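Local atomic coordinates of lectin 2 (Agrocybe aegerita, PDB entry 4TQJ), a protein that binds non-reducing terminal N-acetylglucosamine specifically, as a fungal lectin built on a beta-propeller scaffold. Residues G296-F301 with G315-A320; D65-G70 with V84-G89. The protein carries 1 engineered substitution. All coordinates share one frame; numbering follows the deposited sequence.

Contact 1. Residues G296-F301 with G315-A320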
loop_
_atom_site.group_PDB
_atom_site.type_symbol
_atom_site.label_atom_id
_atom_site.label_comp_id
_atom_site.label_asym_id
_atom_site.label_seq_id
_atom_site.Cartn_x
_atom_site.Cartn_y
_atom_site.Cartn_z
ATOM N N GLY A 296 13.182 3.905 19.934
ATOM C CA GLY A 296 12.313 2.927 20.567
ATOM C C GLY A 296 11.808 3.347 21.940
ATOM O O GLY A 296 12.578 3.833 22.777
ATOM N N ASP A 297 10.514 3.134 22.168
ATOM C CA ASP A 297 9.884 3.359 23.458
ATOM C C ASP A 297 9.495 2.017 24.065
ATOM O O ASP A 297 9.322 1.030 23.345
ATOM C CB ASP A 297 8.655 4.252 23.286
ATOM C CG ASP A 297 8.998 5.549 22.612
ATOM O OD1 ASP A 297 9.779 6.311 23.213
ATOM O OD2 ASP A 297 8.524 5.794 21.482
ATOM N N VAL A 298 9.396 1.974 25.387
ATOM C CA VAL A 298 9.049 0.738 26.087
ATOM C C VAL A 298 7.559 0.653 26.358
ATOM O O VAL A 298 6.975 1.570 26.952
ATOM C CB VAL A 298 9.829 0.596 27.417
ATOM C CG1 VAL A 298 9.492 -0.727 28.094
ATOM C CG2 VAL A 298 11.339 0.696 27.152
ATOM N N VAL A 299 6.950 -0.448 25.910
ATOM C CA VAL A 299 5.520 -0.676 26.071
ATOM C C VAL A 299 5.259 -2.003 26.779
ATOM O O VAL A 299 5.813 -3.037 26.404
ATOM C CB VAL A 299 4.798 -0.769 24.713
ATOM C CG1 VAL A 299 3.293 -0.916 24.944
ATOM C CG2 VAL A 299 5.128 0.438 23.831
ATOM N N GLY A 300 4.400 -1.985 27.788
ATOM C CA GLY A 300 4.124 -3.195 28.544
ATOM C C GLY A 300 2.664 -3.370 28.907
ATOM O O GLY A 300 2.032 -2.455 29.427
ATOM N N PHE A 301 2.134 -4.560 28.647
ATOM C CA PHE A 301 0.754 -4.886 28.980
ATOM C C PHE A 301 0.749 -5.476 30.388
ATOM O O PHE A 301 0.999 -6.666 30.581
ATOM C CB PHE A 301 0.161 -5.854 27.951
ATOM C CG PHE A 301 -0.024 -5.235 26.579
ATOM C CD1 PHE A 301 -1.250 -4.705 26.200
ATOM C CD2 PHE A 301 1.041 -5.148 25.686
ATOM C CE1 PHE A 301 -1.419 -4.100 24.940
ATOM C CE2 PHE A 301 0.882 -4.552 24.424
ATOM C CZ PHE A 301 -0.352 -4.037 24.050
ATOM N N GLY A 315 18.334 7.554 24.336
ATOM C CA GLY A 315 18.557 6.303 25.043
ATOM C C GLY A 315 18.361 6.417 26.548
ATOM O O GLY A 315 18.554 5.439 27.286
ATOM N N THR A 316 17.996 7.607 27.018
ATOM C CA THR A 316 17.450 7.743 28.368
ATOM C C THR A 316 15.940 7.853 28.243
ATOM O O THR A 316 15.426 8.147 27.168
ATOM C CB THR A 316 17.975 8.981 29.133
ATOM O OG1 THR A 316 17.568 10.177 28.458
ATOM C CG2 THR A 316 19.500 8.948 29.255
ATOM N N PHE A 317 15.236 7.629 29.350
ATOM C CA PHE A 317 13.788 7.484 29.329
ATOM C C PHE A 317 13.092 8.252 30.454
ATOM O O PHE A 317 13.640 8.418 31.548
ATOM C CB PHE A 317 13.411 6.001 29.456
ATOM C CG PHE A 317 13.714 5.184 28.226
ATOM C CD1 PHE A 317 12.703 4.854 27.330
ATOM C CD2 PHE A 317 15.008 4.745 27.967
ATOM C CE1 PHE A 317 12.978 4.096 26.179
ATOM C CE2 PHE A 317 15.295 3.997 26.835
ATOM C CZ PHE A 317 14.281 3.672 25.940
ATOM N N GLN A 318 11.871 8.690 30.167
ATOM C CA GLN A 318 10.947 9.174 31.172
ATOM C C GLN A 318 10.435 7.992 31.995
ATOM O O GLN A 318 10.582 6.831 31.605
ATOM C CB GLN A 318 9.751 9.870 30.500
ATOM C CG GLN A 318 10.103 11.159 29.782
ATOM C CD GLN A 318 10.486 12.253 30.759
ATOM O OE1 GLN A 318 9.872 12.387 31.822
ATOM N NE2 GLN A 318 11.517 13.027 30.418
ATOM N N SER A 319 9.813 8.299 33.125
ATOM C CA SER A 319 9.160 7.279 33.940
ATOM C C SER A 319 8.016 6.577 33.204
ATOM O O SER A 319 7.395 7.129 32.293
ATOM C CB SER A 319 8.632 7.898 35.243
ATOM O OG SER A 319 9.708 8.312 36.062
ATOM N N ALA A 320 7.746 5.349 33.610
ATOM C CA ALA A 320 6.644 4.597 33.060
ATOM C C ALA A 320 5.348 5.155 33.623
ATOM O O ALA A 320 5.288 5.496 34.791
ATOM C CB ALA A 320 6.790 3.145 33.428
#
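The ring of Phe317 carries this contact, and it presents its CE1 and CZ corner to the start of strand 297-301. Asp297 CA lies at the edge of the ring, near its plane, 4.2 Å from Phe317 CE1. Two other groups approach the same corner obliquely. Gly296 O is 3.4 Å from Phe317 CE1 and 3.6 Å from Phe317 CZ. Val298 CG2 is 3.9 Å from Phe317 CE1. The side chains of Val298 and Phe317 cross at about a right angle, so the valine offers one methyl to the ring rather than lying along it. That methyl is CG2, because Val298 CG1 stands anti to the backbone N (chi1 -178°) and CG2 is left beside that nitrogen. Beyond the two segments, Phe317 also touches Val268 and Ile269 on strand 266-269, and Val298 reaches Ile269 as well.

No hydrogen bond runs directly between the segments. Asn311 links them instead: its ND2 binds Gly296 O and its OD1 accepts from Gly315 N. Asp297 turns its carboxylate to other partners, with OD2 bonded to Leu290 N and OD1 to Asn311 N. Asn311 and Asp297 thus carry the polar bonds beside the ring. Both segments fall within an FG-GAP-like repeat. Phe317, in the loop before outermost strand 321-324, packs on strand 266-269 of the preceding sheet and so spans two neighbouring blades of the beta-propeller.

Contact 2. Residues D65-G70 with V84-G89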
loop_
_atom_site.group_PDB
_atom_site.type_symbol
_atom_site.label_atom_id
_atom_site.label_comp_id
_atom_site.label_asym_id
_atom_site.label_seq_id
_atom_site.Cartn_x
_atom_site.Cartn_y
_atom_site.Cartn_z
ATOM N N ASP A 65 9.077 -10.536 1.099
ATOM C CA ASP A 65 9.144 -10.257 -0.325
ATOM C C ASP A 65 10.224 -11.140 -0.933
ATOM O O ASP A 65 11.416 -10.838 -0.837
ATOM C CB ASP A 65 9.437 -8.775 -0.590
ATOM C CG ASP A 65 9.437 -8.441 -2.084
ATOM O OD1 ASP A 65 9.133 -9.343 -2.878
ATOM O OD2 ASP A 65 9.726 -7.288 -2.458
ATOM N N THR A 66 9.801 -12.244 -1.534
ATOM C CA THR A 66 10.726 -13.185 -2.145
ATOM C C THR A 66 10.970 -12.922 -3.628
ATOM O O THR A 66 11.771 -13.613 -4.249
ATOM C CB THR A 66 10.232 -14.631 -2.002
ATOM O OG1 THR A 66 9.055 -14.806 -2.797
ATOM C CG2 THR A 66 9.921 -14.952 -0.543
ATOM N N THR A 67 10.295 -11.937 -4.202
ATOM C CA THR A 67 10.421 -11.718 -5.643
ATOM C C THR A 67 11.038 -10.373 -5.985
ATOM O O THR A 67 11.570 -10.195 -7.071
ATOM C CB THR A 67 9.071 -11.841 -6.368
ATOM O OG1 THR A 67 8.167 -10.831 -5.893
ATOM C CG2 THR A 67 8.469 -13.225 -6.152
ATOM N N GLY A 68 10.947 -9.424 -5.062
ATOM C CA GLY A 68 11.556 -8.125 -5.253
ATOM C C GLY A 68 10.579 -7.069 -5.729
ATOM O O GLY A 68 10.978 -5.945 -6.032
ATOM N N THR A 69 9.299 -7.421 -5.789
ATOM C CA THR A 69 8.260 -6.485 -6.223
ATOM C C THR A 69 7.896 -5.454 -5.161
ATOM O O THR A 69 7.295 -4.422 -5.463
ATOM C CB THR A 69 6.967 -7.225 -6.579
ATOM O OG1 THR A 69 6.480 -7.909 -5.417
ATOM C CG2 THR A 69 7.220 -8.232 -7.679
ATOM N N GLY A 70 8.236 -5.746 -3.913
ATOM C CA GLY A 70 7.822 -4.903 -2.813
ATOM C C GLY A 70 6.533 -5.423 -2.213
ATOM O O GLY A 70 6.024 -4.867 -1.246
ATOM N N VAL A 84 6.233 -21.228 -1.525
ATOM C CA VAL A 84 5.905 -19.814 -1.610
ATOM C C VAL A 84 4.624 -19.564 -2.401
ATOM O O VAL A 84 4.426 -20.148 -3.465
ATOM C CB VAL A 84 7.043 -19.013 -2.295
ATOM C CG1 VAL A 84 6.648 -17.546 -2.455
ATOM C CG2 VAL A 84 8.347 -19.147 -1.525
ATOM N N SER A 85 3.762 -18.700 -1.872
ATOM C CA SER A 85 2.612 -18.190 -2.614
ATOM C C SER A 85 2.834 -16.728 -2.956
ATOM O O SER A 85 2.744 -15.847 -2.099
ATOM C CB SER A 85 1.309 -18.346 -1.822
ATOM O OG SER A 85 0.794 -19.663 -1.929
ATOM N N VAL A 86 3.117 -16.470 -4.223
ATOM C CA VAL A 86 3.453 -15.130 -4.658
ATOM C C VAL A 86 2.259 -14.176 -4.626
ATOM O O VAL A 86 1.199 -14.470 -5.170
ATOM C CB VAL A 86 4.106 -15.169 -6.053
ATOM C CG1 VAL A 86 4.318 -13.753 -6.591
ATOM C CG2 VAL A 86 5.427 -15.939 -5.984
ATOM N N ASN A 87 2.439 -13.040 -3.959
ATOM C CA ASN A 87 1.483 -11.932 -3.986
ATOM C C ASN A 87 1.527 -11.233 -5.353
ATOM O O ASN A 87 2.492 -10.534 -5.658
ATOM C CB ASN A 87 1.858 -10.946 -2.879
ATOM C CG ASN A 87 0.940 -9.735 -2.802
ATOM O OD1 ASN A 87 0.207 -9.402 -3.736
ATOM N ND2 ASN A 87 1.006 -9.048 -1.674
ATOM N N ASN A 88 0.495 -11.416 -6.175
ATOM C CA ASN A 88 0.516 -10.890 -7.544
ATOM C C ASN A 88 0.441 -9.366 -7.623
ATOM O O ASN A 88 0.340 -8.791 -8.715
ATOM C CB ASN A 88 -0.591 -11.514 -8.402
ATOM C CG ASN A 88 -1.881 -10.692 -8.393
ATOM O OD1 ASN A 88 -2.301 -10.186 -7.348
ATOM N ND2 ASN A 88 -2.508 -10.548 -9.565
ATOM N N GLY A 89 0.475 -8.705 -6.472
ATOM C CA GLY A 89 0.370 -7.258 -6.445
ATOM C C GLY A 89 -1.050 -6.800 -6.175
ATOM O O GLY A 89 -1.321 -6.169 -5.150
HETATM O O HOH W 1 5.111 -10.739 -5.005
HETATM O O HOH W 2 3.723 -8.444 -6.707
#
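Thr66 runs alongside Val84 in the opposite direction, its OG1 3.7 Å from Val84 CG1. The site is one blade of the beta-propeller, where the loop between strands 60-64 and 73-77 folds back onto the end of strand 82-85. One step further on, Thr67 meets Val86 methyl to methyl, with Thr67 CG2 4.1 Å from Val86 CG2. The Thr67 hydroxyl sits between the backbone N and the carbonyl carbon (chi1 62°). From there it donates to water 1, which in turn donates to Asn87 O at 2.7 Å. Water 2 gives the same carbonyl a second bond, 2.6 Å from Asn87 O, and also bonds to Thr69 OG1. The segments are thus bridged through water rather than by direct hydrogen bonds.

Asp65 shapes the loop. Asp65 OD1 takes Thr67 N at 3.1 Å, an Asx turn, and Gly68 N at 2.8 Å, both from the same face of the carboxylate. Asp65 OD2 accepts from Gly70 N at 2.6 Å. Asp73 ties the segments together from outside, with OD2 bonded to Thr66 N and OD1 to Asn87 N. Asn87 forms an Asx turn of its own: Gly89 N reaches Asn87 OD1 at 2.8 Å, tilted 34° from the carbonyl plane.

The two contacts lie in different blades, on opposite sides of the chain's centre. Their centres are about 35 Å apart and their nearest atoms about 24 Å, so they do not touch. They nevertheless use related chemistry. Asp297 of contact 1 and Asp73, beside contact 2, each bond two backbone N atoms in matching places. Asn311 and Asn87 each send ND2 to the carbonyl O of the glycine before that aspartate. This recurrence is consistent with a repeated blade. Contact 1 gathers a methyl group and a backbone carbonyl oxygen round one ring, whereas contact 2 combines methyl contacts with water bridges. Neither contact has sugar among its atoms.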